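Local coordinates for surface presentation of antigens protein SpaS (Salmonella typhimurium, PDB 3C01) that takes part in the type III secretion pathway that presents the determinants Salmonella needs to enter mammalian cells, at residues 74-77 with 78-82. Numbering follows the deposited sequence.
Sequences LLVW and LEEVE
W77 and V81, one turn apart on helix 65-84, meet through a CH-pi contact: V81 CG2 lies over one face of the indole, 3.7 Å from the centroid of the six-membered ring and 19° off its normal. The methyl comes closest to the ring at CE2, 3.5 Å from V81 CG2. With CG of W77 anti to the backbone N (chi1 180°), the indole is sent out across the side of the helix, where V81 CG2 reaches one face, toward the rim of the ring.

A second i to i+4 pair, V76 and E80, crosses obliquely on the helix surface. The E80 chain bends at chi2 (143°) and brings its carboxylate back alongside the valine, OE2 standing 3.4 Å from V76 CG1.

Four backbone hydrogen bonds join the two segments: L78 N to L74 O, E79 N to L75 O, E80 N to V76 O at 3.0 Å, and V81 N to W77 O.

The buried L75 packs on F10 and P18, and L78 on P42, while E82 OE1 forms a salt bridge to a basic side chain of another protein chain. The i to i+4 N-H to C=O bonding is the hallmark of a regular alpha-helix, here the C-terminal helix of the cytoplasmic domain of a type III secretion exporter, and the two side-chain pairs line its surface.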
loop_
_atom_site.group_PDB
_atom_site.type_symbol
_atom_site.label_atom_id
_atom_site.label_comp_id
_atom_site.label_asym_id
_atom_site.label_seq_id
_atom_site.Cartn_x
_atom_site.Cartn_y
_atom_site.Cartn_z
ATOM N N LEU B 74 -4.028 3.677 9.677
ATOM C CA LEU B 74 -3.286 2.450 9.318
ATOM C C LEU B 74 -1.772 2.672 9.466
ATOM O O LEU B 74 -1.044 1.800 9.967
ATOM C CB LEU B 74 -3.559 2.036 7.872
ATOM C CG LEU B 74 -3.946 0.573 7.664
ATOM C CD1 LEU B 74 -3.901 0.173 6.158
ATOM C CD2 LEU B 74 -3.106 -0.373 8.524
ATOM N N LEU B 75 -1.318 3.848 9.024
ATOM C CA LEU B 75 0.109 4.187 9.034
ATOM C C LEU B 75 0.644 4.341 10.471
ATOM O O LEU B 75 1.727 3.847 10.791
ATOM C CB LEU B 75 0.338 5.482 8.250
ATOM C CG LEU B 75 0.723 5.509 6.751
ATOM C CD1 LEU B 75 0.857 4.149 6.183
ATOM C CD2 LEU B 75 -0.197 6.469 5.878
ATOM N N VAL B 76 -0.119 5.015 11.330
ATOM C CA VAL B 76 0.271 5.145 12.728
ATOM C C VAL B 76 0.271 3.759 13.356
ATOM O O VAL B 76 1.191 3.384 14.086
ATOM C CB VAL B 76 -0.660 6.126 13.533
ATOM C CG1 VAL B 76 -0.494 5.948 15.042
ATOM C CG2 VAL B 76 -0.384 7.561 13.121
ATOM N N TRP B 77 -0.752 2.985 13.056
ATOM C CA TRP B 77 -0.838 1.668 13.618
ATOM C C TRP B 77 0.395 0.838 13.238
ATOM O O TRP B 77 1.003 0.203 14.067
ATOM C CB TRP B 77 -2.121 1.000 13.153
ATOM C CG TRP B 77 -2.246 -0.346 13.692
ATOM C CD1 TRP B 77 -2.703 -0.706 14.948
ATOM C CD2 TRP B 77 -1.860 -1.552 13.048
ATOM N NE1 TRP B 77 -2.647 -2.063 15.086
ATOM C CE2 TRP B 77 -2.130 -2.611 13.945
ATOM C CE3 TRP B 77 -1.336 -1.849 11.795
ATOM C CZ2 TRP B 77 -1.905 -3.939 13.613
ATOM C CZ3 TRP B 77 -1.078 -3.186 11.472
ATOM C CH2 TRP B 77 -1.375 -4.208 12.368
ATOM N N LEU B 78 0.772 0.874 11.971
ATOM C CA LEU B 78 1.926 0.110 11.510
ATOM C C LEU B 78 3.214 0.547 12.186
ATOM O O LEU B 78 4.059 -0.282 12.513
ATOM C CB LEU B 78 2.073 0.212 9.995
ATOM C CG LEU B 78 3.158 -0.701 9.421
ATOM C CD1 LEU B 78 2.886 -2.181 9.763
ATOM C CD2 LEU B 78 3.329 -0.488 7.943
ATOM N N GLU B 79 3.341 1.839 12.440
ATOM C CA GLU B 79 4.542 2.363 13.065
ATOM C C GLU B 79 4.651 1.904 14.530
ATOM O O GLU B 79 5.711 1.412 14.958
ATOM C CB GLU B 79 4.557 3.878 12.960
ATOM C CG GLU B 79 5.922 4.447 12.850
ATOM C CD GLU B 79 5.861 5.892 12.529
ATOM O OE1 GLU B 79 5.711 6.240 11.334
ATOM O OE2 GLU B 79 5.940 6.701 13.475
ATOM N N GLU B 80 3.547 2.031 15.277
ATOM C CA GLU B 80 3.458 1.515 16.643
ATOM C C GLU B 80 3.839 0.039 16.685
ATOM O O GLU B 80 4.600 -0.396 17.552
ATOM C CB GLU B 80 2.044 1.732 17.218
ATOM C CG GLU B 80 1.876 3.111 17.915
ATOM C CD GLU B 80 0.497 3.804 17.721
ATOM O OE1 GLU B 80 -0.432 3.184 17.139
ATOM O OE2 GLU B 80 0.343 4.989 18.146
ATOM N N VAL B 81 3.306 -0.728 15.745
ATOM C CA VAL B 81 3.501 -2.167 15.716
ATOM C C VAL B 81 4.963 -2.464 15.453
ATOM O O VAL B 81 5.558 -3.285 16.127
ATOM C CB VAL B 81 2.621 -2.810 14.635
ATOM C CG1 VAL B 81 3.148 -4.168 14.234
ATOM C CG2 VAL B 81 1.177 -2.905 15.128
ATOM N N GLU B 82 5.561 -1.763 14.498
ATOM C CA GLU B 82 6.987 -1.925 14.280
ATOM C C GLU B 82 7.788 -1.599 15.531
ATOM O O GLU B 82 8.691 -2.347 15.901
ATOM C CB GLU B 82 7.450 -1.080 13.096
ATOM C CG GLU B 82 7.090 -1.784 11.794
ATOM C CD GLU B 82 7.346 -0.951 10.557
ATOM O OE1 GLU B 82 7.393 0.294 10.694
ATOM O OE2 GLU B 82 7.486 -1.549 9.453
#